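Local coordinates for protein beta-galactosidase (Trichoderma reesei, PDB 3OG2) that probably hydrolyses terminal non-reducing beta-D-galactose residues from beta-D-galactosides, as a family 35 glycoside hydrolase built on a TIM barrel, at residues I213-P225 with D264-E278. Sequence-based numbering, arbitrary orientation.
Sequences INNDAFPGGTGAP and DHLNISPSTPFSLVE
Ile268, at the end of helix 261-268, meets the loop 213-225 with both its branches. CG2, set anti to the backbone N, lies 3.7 Å from Ala224 CB and also touches Gly221 CA, whose positive phi (82°) suits a glycine; the type II turn starting here has Gly223 third. CD1 reaches Pro219, 3.8 Å from its CB, and Asp264 flanks the same proline ring. Next along, the Pro225 ring packs its CD 3.4 Å from Ser269 OG, which is hydrogen-bonded to Thr272 OG1; a water bridges the carbonyl oxygens of Pro225 and Ile268. Toward the barrel, Val277 fits its branched side chain between Ile213 and Asn215: Val277 CG2 is 3.8 Å from Ile213 CD1, and Val277 CG1 3.7 Å from Asn215 CB. Beyond it, Asn215 ND2 gives Glu278 OE2 a weak, bent hydrogen bond of 3.0 Å, with amide and carboxylate planes 48° apart. The backbone N of Glu180 holds Asn215 OD1. Within the loop, Asp216 OD2, also bonded to Tyr235 OH, accepts from Thr222 N, tying two parts of the loop together. The contact thus passes from a partly exposed, largely apolar end to the buried Glu278 of the galactose site, whose carboxylate is likely oriented mainly by Arg114 and Tyr240.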
ATOM      1  N   ILE A 213      11.139   0.553  17.327  1.00  6.99           N
ATOM      2  CA  ILE A 213      11.669  -0.446  16.388  1.00  6.89           C
ATOM      3  C   ILE A 213      12.145   0.289  15.172  1.00  7.19           C
ATOM      4  O   ILE A 213      11.520   1.267  14.718  1.00 10.21           O
ATOM      5  CB  ILE A 213      10.565  -1.446  16.053  1.00  8.17           C
ATOM      6  CG1 ILE A 213      11.101  -2.650  15.244  1.00  8.19           C
ATOM      7  CG2 ILE A 213       9.365  -0.824  15.339  1.00 10.41           C
ATOM      8  CD1 ILE A 213      10.143  -3.858  15.231  1.00 10.36           C
ATOM      9  N   ASN A 214      13.292  -0.134  14.630  1.00  7.69           N
ATOM     10  CA  ASN A 214      13.758   0.519  13.408  1.00  7.69           C
ATOM     11  C   ASN A 214      13.629  -0.431  12.213  1.00  6.94           C
ATOM     12  O   ASN A 214      13.138  -1.532  12.315  1.00  8.30           O
ATOM     13  CB  ASN A 214      15.215   1.050  13.552  1.00  8.48           C
ATOM     14  CG  ASN A 214      16.237  -0.051  13.702  1.00  9.11           C
ATOM     15  OD1 ASN A 214      15.968  -1.221  14.008  1.00  8.45           O
ATOM     16  ND2 ASN A 214      17.464   0.382  13.609  1.00 15.34           N
ATOM     17  N   ASN A 215      14.052   0.094  11.042  1.00  7.05           N
ATOM     18  CA  ASN A 215      13.912  -0.655   9.818  1.00  7.15           C
ATOM     19  C   ASN A 215      15.102  -0.446   8.925  1.00  7.19           C
ATOM     20  O   ASN A 215      15.049   0.187   7.879  1.00  8.83           O
ATOM     21  CB  ASN A 215      12.588  -0.315   9.089  1.00  7.41           C
ATOM     22  CG  ASN A 215      12.501   1.058   8.494  1.00  6.86           C
ATOM     23  OD1 ASN A 215      13.005   2.028   9.087  1.00  7.54           O
ATOM     24  ND2 ASN A 215      11.868   1.171   7.339  1.00  7.44           N
ATOM     25  N   ASP A 216      16.217  -1.000   9.329  1.00  7.49           N
ATOM     26  CA  ASP A 216      17.428  -0.965   8.528  1.00  7.90           C
ATOM     27  C   ASP A 216      17.141  -1.520   7.138  1.00  7.65           C
ATOM     28  O   ASP A 216      16.433  -2.528   7.006  1.00  8.97           O
ATOM     29  CB  ASP A 216      18.500  -1.740   9.264  1.00  8.37           C
ATOM     30  CG  ASP A 216      19.956  -1.306   9.096  1.00  8.73           C
ATOM     31  OD1 ASP A 216      20.233  -0.411   8.264  1.00 11.46           O
ATOM     32  OD2 ASP A 216      20.812  -1.925   9.783  1.00  9.47           O
ATOM     33  N   ALA A 217      17.659  -0.881   6.076  1.00  8.38           N
ATOM     34  CA  ALA A 217      17.353  -1.342   4.726  1.00 10.23           C
ATOM     35  C   ALA A 217      17.827  -2.747   4.435  1.00  9.97           C
ATOM     36  O   ALA A 217      17.291  -3.471   3.559  1.00 12.41           O
ATOM     37  CB  ALA A 217      17.903  -0.378   3.698  1.00 10.43           C
ATOM     38  N   PHE A 218      18.890  -3.134   5.137  1.00 10.13           N
ATOM     39  CA  PHE A 218      19.493  -4.452   5.032  1.00 10.19           C
ATOM     40  C   PHE A 218      20.017  -4.744   6.424  1.00  9.89           C
ATOM     41  O   PHE A 218      20.010  -3.858   7.304  1.00 10.15           O
ATOM     42  CB  PHE A 218      20.589  -4.463   3.943  1.00 11.33           C
ATOM     43  CG  PHE A 218      21.774  -3.591   4.329  1.00 14.59           C
ATOM     44  CD1 PHE A 218      21.772  -2.228   4.101  1.00 18.37           C
ATOM     45  CD2 PHE A 218      22.893  -4.140   4.932  1.00 19.84           C
ATOM     46  CE1 PHE A 218      22.862  -1.423   4.474  1.00 19.50           C
ATOM     47  CE2 PHE A 218      23.989  -3.354   5.303  1.00 21.61           C
ATOM     48  CZ  PHE A 218      23.961  -1.991   5.072  1.00 22.95           C
ATOM     49  N   PRO A 219      20.472  -5.962   6.712  1.00 10.97           N
ATOM     50  CA  PRO A 219      20.979  -6.251   8.059  1.00 11.11           C
ATOM     51  C   PRO A 219      22.367  -5.643   8.288  1.00 10.91           C
ATOM     52  O   PRO A 219      23.396  -6.319   8.295  1.00 14.36           O
ATOM     53  CB  PRO A 219      20.990  -7.788   8.122  1.00 12.49           C
ATOM     54  CG  PRO A 219      20.256  -8.242   6.936  1.00 13.24           C
ATOM     55  CD  PRO A 219      20.409  -7.179   5.890  1.00 11.83           C
ATOM     56  N   GLY A 220      22.439  -4.329   8.431  1.00 12.12           N
ATOM     57  CA  GLY A 220      23.683  -3.608   8.630  1.00 12.56           C
ATOM     58  C   GLY A 220      23.965  -3.359  10.101  1.00 11.20           C
ATOM     59  O   GLY A 220      25.044  -2.826  10.415  1.00 15.09           O
ATOM     60  N   GLY A 221      23.063  -3.653  11.015  1.00 11.29           N
ATOM     61  CA  GLY A 221      23.269  -3.466  12.451  1.00 10.58           C
ATOM     62  C   GLY A 221      23.016  -2.037  12.937  1.00 10.19           C
ATOM     63  O   GLY A 221      23.238  -1.779  14.145  1.00 11.73           O
ATOM     64  N   THR A 222      22.637  -1.104  12.088  1.00  9.06           N
ATOM     65  CA  THR A 222      22.526   0.296  12.551  1.00  9.25           C
ATOM     66  C   THR A 222      21.403   0.453  13.542  1.00  9.03           C
ATOM     67  O   THR A 222      20.266   0.034  13.243  1.00 11.98           O
ATOM     68  CB  THR A 222      22.348   1.217  11.325  1.00  9.96           C
ATOM     69  OG1 THR A 222      23.533   1.055  10.496  1.00 10.95           O
ATOM     70  CG2 THR A 222      22.243   2.672  11.713  1.00 10.83           C
ATOM     71  N   GLY A 223      21.702   1.046  14.684  1.00  8.82           N
ATOM     72  CA  GLY A 223      20.698   1.371  15.702  1.00  9.27           C
ATOM     73  C   GLY A 223      20.372   0.161  16.541  1.00  8.91           C
ATOM     74  O   GLY A 223      19.450   0.243  17.390  1.00 10.35           O
ATOM     75  N   ALA A 224      20.992  -1.000  16.383  1.00  9.29           N
ATOM     76  CA  ALA A 224      20.637  -2.146  17.174  1.00  9.72           C
ATOM     77  C   ALA A 224      20.919  -1.949  18.640  1.00  9.83           C
ATOM     78  O   ALA A 224      21.862  -1.237  19.010  1.00 10.64           O
ATOM     79  CB  ALA A 224      21.418  -3.357  16.664  1.00 11.02           C
ATOM     80  N   PRO A 225      20.159  -2.654  19.495  1.00 11.65           N
ATOM     81  CA  PRO A 225      20.560  -2.727  20.908  1.00 12.24           C
ATOM     82  C   PRO A 225      22.017  -3.126  21.054  1.00 13.72           C
ATOM     83  O   PRO A 225      22.504  -3.994  20.356  1.00 17.82           O
ATOM     84  CB  PRO A 225      19.661  -3.851  21.408  1.00 15.30           C
ATOM     85  CG  PRO A 225      18.400  -3.671  20.585  1.00 15.08           C
ATOM     86  CD  PRO A 225      18.898  -3.392  19.163  1.00 12.80           C
ATOM     87  N   ASP A 264      22.293 -13.570  10.581  1.00 10.83           N
ATOM     88  CA  ASP A 264      22.474 -12.118  10.729  1.00 11.49           C
ATOM     89  C   ASP A 264      21.753 -11.642  11.992  1.00 10.48           C
ATOM     90  O   ASP A 264      22.276 -10.795  12.697  1.00 12.07           O
ATOM     91  CB  ASP A 264      21.886 -11.394   9.535  1.00 12.63           C
ATOM     92  CG  ASP A 264      22.589 -11.647   8.233  1.00 12.53           C
ATOM     93  OD1 ASP A 264      23.831 -11.926   8.260  1.00 17.47           O
ATOM     94  OD2 ASP A 264      21.949 -11.526   7.163  1.00 14.87           O
ATOM     95  N   HIS A 265      20.581 -12.190  12.276  1.00  9.14           N
ATOM     96  CA  HIS A 265      19.813 -11.771  13.452  1.00 10.16           C
ATOM     97  C   HIS A 265      20.581 -12.099  14.719  1.00 10.22           C
ATOM     98  O   HIS A 265      20.728 -11.305  15.665  1.00 11.72           O
ATOM     99  CB  HIS A 265      18.444 -12.506  13.431  1.00 10.65           C
ATOM    100  CG  HIS A 265      17.740 -12.142  14.719  1.00  9.81           C
ATOM    101  ND1 HIS A 265      17.378 -10.832  14.982  1.00 10.29           N
ATOM    102  CD2 HIS A 265      17.404 -12.862  15.800  1.00 10.69           C
ATOM    103  CE1 HIS A 265      16.811 -10.801  16.215  1.00  9.87           C
ATOM    104  NE2 HIS A 265      16.814 -12.014  16.715  1.00 11.08           N
ATOM    105  N   LEU A 266      21.119 -13.326  14.783  1.00 11.24           N
ATOM    106  CA  LEU A 266      21.922 -13.707  15.937  1.00 12.19           C
ATOM    107  C   LEU A 266      23.170 -12.865  16.059  1.00 12.28           C
ATOM    108  O   LEU A 266      23.623 -12.633  17.180  1.00 15.12           O
ATOM    109  CB  LEU A 266      22.329 -15.170  15.811  1.00 14.03           C
ATOM    110  CG  LEU A 266      21.117 -16.128  15.967  1.00 15.11           C
ATOM    111  CD1 LEU A 266      21.571 -17.552  15.639  1.00 19.38           C
ATOM    112  CD2 LEU A 266      20.444 -15.971  17.324  1.00 21.47           C
ATOM    113  N   ASN A 267      23.739 -12.413  14.946  1.00 12.49           N
ATOM    114  CA  ASN A 267      24.957 -11.608  15.013  1.00 13.19           C
ATOM    115  C   ASN A 267      24.656 -10.191  15.485  1.00 12.01           C
ATOM    116  O   ASN A 267      25.457  -9.512  16.161  1.00 19.05           O
ATOM    117  CB  ASN A 267      25.589 -11.528  13.628  1.00 14.59           C
ATOM    118  CG  ASN A 267      26.190 -12.809  13.160  1.00 17.74           C
ATOM    119  OD1 ASN A 267      26.447 -13.717  13.975  1.00 21.14           O
ATOM    120  ND2 ASN A 267      26.411 -12.921  11.855  1.00 22.44           N
ATOM    121  N   ILE A 268      23.508  -9.653  15.109  1.00 11.53           N
ATOM    122  CA  ILE A 268      23.190  -8.251  15.303  1.00 10.25           C
ATOM    123  C   ILE A 268      22.388  -8.015  16.584  1.00 10.34           C
ATOM    124  O   ILE A 268      22.721  -7.043  17.291  1.00 11.68           O
ATOM    125  CB  ILE A 268      22.400  -7.668  14.100  1.00 10.87           C
ATOM    126  CG1 ILE A 268      23.274  -7.678  12.844  1.00 12.79           C
ATOM    127  CG2 ILE A 268      21.802  -6.285  14.373  1.00 12.65           C
ATOM    128  CD1 ILE A 268      22.498  -7.460  11.540  1.00 17.58           C
ATOM    129  N   SER A 269      21.308  -8.745  16.834  1.00 11.04           N
ATOM    130  CA  SER A 269      20.432  -8.364  17.961  1.00 11.71           C
ATOM    131  C   SER A 269      19.770  -9.615  18.524  1.00  9.96           C
ATOM    132  O   SER A 269      18.550  -9.793  18.418  1.00 10.59           O
ATOM    133  CB  SER A 269      19.347  -7.371  17.489  1.00 13.90           C
ATOM    134  OG  SER A 269      18.756  -6.775  18.663  1.00 13.67           O
ATOM    135  N   PRO A 270      20.546 -10.529  19.096  1.00 11.95           N
ATOM    136  CA  PRO A 270      19.979 -11.807  19.560  1.00 13.30           C
ATOM    137  C   PRO A 270      19.004 -11.650  20.726  1.00 11.58           C
ATOM    138  O   PRO A 270      18.210 -12.558  21.004  1.00 12.94           O
ATOM    139  CB  PRO A 270      21.234 -12.606  20.018  1.00 14.62           C
ATOM    140  CG  PRO A 270      22.265 -11.550  20.309  1.00 16.13           C
ATOM    141  CD  PRO A 270      22.031 -10.415  19.308  1.00 15.49           C
ATOM    142  N   SER A 271      18.995 -10.495  21.377  1.00 11.48           N
ATOM    143  CA  SER A 271      18.129 -10.289  22.542  1.00 12.15           C
ATOM    144  C   SER A 271      16.709  -9.852  22.175  1.00 10.96           C
ATOM    145  O   SER A 271      15.850  -9.753  23.091  1.00 11.52           O
ATOM    146  CB  SER A 271      18.745  -9.245  23.484  1.00 14.98           C
ATOM    147  OG  SER A 271      18.705  -7.941  22.895  1.00 18.88           O
ATOM    148  N   THR A 272      16.460  -9.583  20.861  1.00  9.07           N
ATOM    149  CA  THR A 272      15.143  -9.049  20.477  1.00  9.72           C
ATOM    150  C   THR A 272      14.556  -9.889  19.364  1.00  8.73           C
ATOM    151  O   THR A 272      15.261 -10.664  18.697  1.00  9.62           O
ATOM    152  CB  THR A 272      15.253  -7.555  20.089  1.00  9.50           C
ATOM    153  OG1 THR A 272      16.194  -7.368  19.017  1.00 11.15           O
ATOM    154  CG2 THR A 272      15.743  -6.691  21.235  1.00  9.70           C
ATOM    155  N   PRO A 273      13.253  -9.799  19.149  1.00  8.35           N
ATOM    156  CA  PRO A 273      12.642 -10.702  18.164  1.00  9.50           C
ATOM    157  C   PRO A 273      13.101 -10.449  16.760  1.00  7.99           C
ATOM    158  O   PRO A 273      13.244  -9.302  16.353  1.00  9.43           O
ATOM    159  CB  PRO A 273      11.151 -10.334  18.311  1.00 10.10           C
ATOM    160  CG  PRO A 273      10.991  -9.727  19.661  1.00 11.93           C
ATOM    161  CD  PRO A 273      12.284  -8.958  19.877  1.00  9.01           C
ATOM    162  N   PHE A 274      13.266 -11.515  15.997  1.00  8.11           N
ATOM    163  CA  PHE A 274      13.588 -11.321  14.571  1.00  7.58           C
ATOM    164  C   PHE A 274      12.417 -10.629  13.871  1.00  7.11           C
ATOM    165  O   PHE A 274      11.303 -11.133  13.834  1.00  8.03           O
ATOM    166  CB  PHE A 274      13.954 -12.645  13.925  1.00  9.03           C
ATOM    167  CG  PHE A 274      14.236 -12.507  12.423  1.00  8.84           C
ATOM    168  CD1 PHE A 274      14.898 -11.423  11.881  1.00  8.94           C
ATOM    169  CD2 PHE A 274      13.762 -13.542  11.592  1.00  9.58           C
ATOM    170  CE1 PHE A 274      15.048 -11.316  10.477  1.00  9.23           C
ATOM    171  CE2 PHE A 274      13.930 -13.429  10.221  1.00 10.89           C
ATOM    172  CZ  PHE A 274      14.577 -12.327   9.669  1.00 10.37           C
ATOM    173  N   SER A 275      12.722  -9.425  13.354  1.00  7.33           N
ATOM    174  CA  SER A 275      11.702  -8.515  12.839  1.00  7.07           C
ATOM    175  C   SER A 275      11.994  -8.024  11.432  1.00  6.70           C
ATOM    176  O   SER A 275      13.043  -7.438  11.192  1.00  7.90           O
ATOM    177  CB  SER A 275      11.654  -7.288  13.754  1.00  7.61           C
ATOM    178  OG  SER A 275      11.343  -7.658  15.106  1.00  8.75           O
ATOM    179  N   LEU A 276      11.056  -8.294  10.531  1.00  6.73           N
ATOM    180  CA  LEU A 276      11.101  -7.804   9.168  1.00  6.07           C
ATOM    181  C   LEU A 276      10.032  -6.701   9.116  1.00  6.44           C
ATOM    182  O   LEU A 276       8.841  -6.966   8.984  1.00  7.60           O
ATOM    183  CB  LEU A 276      10.814  -8.895   8.131  1.00  8.48           C
ATOM    184  CG  LEU A 276      11.925  -9.948   8.062  1.00  9.45           C
ATOM    185  CD1 LEU A 276      11.479 -11.111   7.169  1.00  9.63           C
ATOM    186  CD2 LEU A 276      13.227  -9.326   7.549  1.00 10.31           C
ATOM    187  N   VAL A 277      10.486  -5.473   9.278  1.00  6.36           N
ATOM    188  CA  VAL A 277       9.555  -4.349   9.407  1.00  7.02           C
ATOM    189  C   VAL A 277       8.977  -3.976   8.057  1.00  7.15           C
ATOM    190  O   VAL A 277       7.893  -3.423   7.941  1.00  8.32           O
ATOM    191  CB  VAL A 277      10.289  -3.164  10.088  1.00  7.31           C
ATOM    192  CG1 VAL A 277       9.439  -1.890  10.089  1.00 10.01           C
ATOM    193  CG2 VAL A 277      10.573  -3.629  11.504  1.00  9.97           C
ATOM    194  N   GLU A 278       9.668  -4.284   6.940  1.00  7.83           N
ATOM    195  CA  GLU A 278       9.074  -4.223   5.602  1.00  7.13           C
ATOM    196  C   GLU A 278       9.567  -5.441   4.840  1.00  6.64           C
ATOM    197  O   GLU A 278      10.794  -5.583   4.651  1.00  9.16           O
ATOM    198  CB  GLU A 278       9.467  -3.028   4.747  1.00  8.27           C
ATOM    199  CG  GLU A 278       9.125  -1.692   5.435  1.00  8.97           C
ATOM    200  CD  GLU A 278       9.748  -0.567   4.645  1.00  9.81           C
ATOM    201  OE1 GLU A 278      10.122  -0.718   3.449  1.00 10.75           O
ATOM    202  OE2 GLU A 278       9.874   0.545   5.205  1.00 10.96           O
TER
HETATM  203  O   HOH W   1      22.600  -6.652  20.540  1.00 38.47           O